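Local structure of EmGH1 (Erythrobacter marinus, 5Z87) at residues A484-A487 / G488-G491. The protein is a family 3 glycoside hydrolase that probably cleaves beta-glucosidic bonds, releasing sugars from beta-linked glucosides. Residues are numbered along the deposited sequence; the frame is centred on the assembly and turned at random.
Sequences AITA and GDEG
T486 and D489 are joined twice across a type II beta turn, once through the backbone and once through their side chains. D489 N donates to T486 O at 3.2 Å, the bond that closes the turn. Beside it, T486 OG1 donates to D489 OD2 over 2.8 Å, and OD2 receives it on its anti lone pair, the one turned away from OD1. With chi1 at 37° the threonine hydroxyl sits between its own backbone N and carbonyl carbon, which swings it round to the aspartate; on the aspartate, CG stands beside the backbone N (chi1 -65°), which brings OD2 within range of that hydroxyl. G488 takes the third position, where a positive phi of 82° would drive any CB against A487 O, so glycine is the natural choice. The turn brings the flanking residues together, and A484 CB lies 3.6 Å from E490 OE2 and also meets CG of that extended side chain; a methyl is small enough for this place. A water joins the two arms, accepting from I485 N at 2.9 Å and donating to D489 O at 2.8 Å. Outside the turn, N535 also hydrogen-bonds T486 OG1, R510 forms a salt bridge with E490 OE1, and F653 of the second subunit packs on T486. A valine in place of T486 would keep the branched shape but has no hydroxyl, so the D489 carboxylate would probably be freer to turn and N535 left without this acceptor. This turn lies in the loop between strand 476-480 and helix 508-522 of the glycosyl hydrolase family 3 C-terminal domain, away from the ligand pocket. Because the hydroxyl can give its proton to D489 while accepting from N535, one buried oxygen links the exposed carboxylate to a neighbouring part of the domain.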
loop_
_atom_site.group_PDB
_atom_site.type_symbol
_atom_site.label_atom_id
_atom_site.label_comp_id
_atom_site.label_asym_id
_atom_site.label_seq_id
_atom_site.Cartn_x
_atom_site.Cartn_y
_atom_site.Cartn_z
ATOM N N ALA A 484 -12.666 21.244 21.381
ATOM C CA ALA A 484 -13.258 19.917 21.335
ATOM C C ALA A 484 -12.812 19.207 20.064
ATOM O O ALA A 484 -12.621 19.837 19.020
ATOM C CB ALA A 484 -14.792 19.986 21.381
ATOM N N ILE A 485 -12.637 17.887 20.165
ATOM C CA ILE A 485 -12.356 17.049 19.002
ATOM C C ILE A 485 -13.684 16.630 18.386
ATOM O O ILE A 485 -13.973 16.910 17.214
ATOM C CB ILE A 485 -11.499 15.829 19.390
ATOM C CG1 ILE A 485 -10.089 16.279 19.791
ATOM C CG2 ILE A 485 -11.467 14.803 18.261
ATOM C CD1 ILE A 485 -9.246 15.196 20.430
ATOM N N THR A 486 -14.515 15.983 19.188
ATOM C CA THR A 486 -15.838 15.562 18.764
ATOM C C THR A 486 -16.892 16.357 19.523
ATOM O O THR A 486 -16.698 16.720 20.686
ATOM C CB THR A 486 -16.015 14.062 18.986
ATOM O OG1 THR A 486 -15.347 13.682 20.198
ATOM C CG2 THR A 486 -15.390 13.307 17.824
ATOM N N ALA A 487 -17.997 16.656 18.844
ATOM C CA ALA A 487 -19.030 17.487 19.446
ATOM C C ALA A 487 -19.772 16.714 20.527
ATOM O O ALA A 487 -20.067 15.524 20.377
ATOM C CB ALA A 487 -20.001 17.987 18.383
ATOM N N GLY A 488 -20.058 17.400 21.633
ATOM C CA GLY A 488 -20.656 16.772 22.787
ATOM C C GLY A 488 -19.682 16.050 23.689
ATOM O O GLY A 488 -20.104 15.505 24.719
ATOM N N ASP A 489 -18.399 16.019 23.339
ATOM C CA ASP A 489 -17.373 15.395 24.169
ATOM C C ASP A 489 -16.480 16.512 24.707
ATOM O O ASP A 489 -15.376 16.758 24.215
ATOM C CB ASP A 489 -16.577 14.310 23.375
ATOM C CG ASP A 489 -17.461 13.122 22.957
ATOM O OD1 ASP A 489 -18.226 12.605 23.808
ATOM O OD2 ASP A 489 -17.390 12.710 21.775
ATOM N N GLU A 490 -16.993 17.208 25.724
ATOM C CA GLU A 490 -16.271 18.245 26.446
ATOM C C GLU A 490 -16.449 18.012 27.941
ATOM O O GLU A 490 -17.415 17.379 28.381
ATOM C CB GLU A 490 -16.762 19.655 26.075
ATOM C CG GLU A 490 -16.645 20.014 24.598
ATOM C CD GLU A 490 -17.052 21.460 24.317
ATOM O OE1 GLU A 490 -17.053 22.272 25.274
ATOM O OE2 GLU A 490 -17.368 21.787 23.145
ATOM N N GLY A 491 -15.507 18.532 28.723
ATOM C CA GLY A 491 -15.608 18.315 30.148
ATOM C C GLY A 491 -15.211 16.892 30.505
ATOM O O GLY A 491 -14.505 16.205 29.758
HETATM O O HOH W 1 -13.381 16.150 22.301
#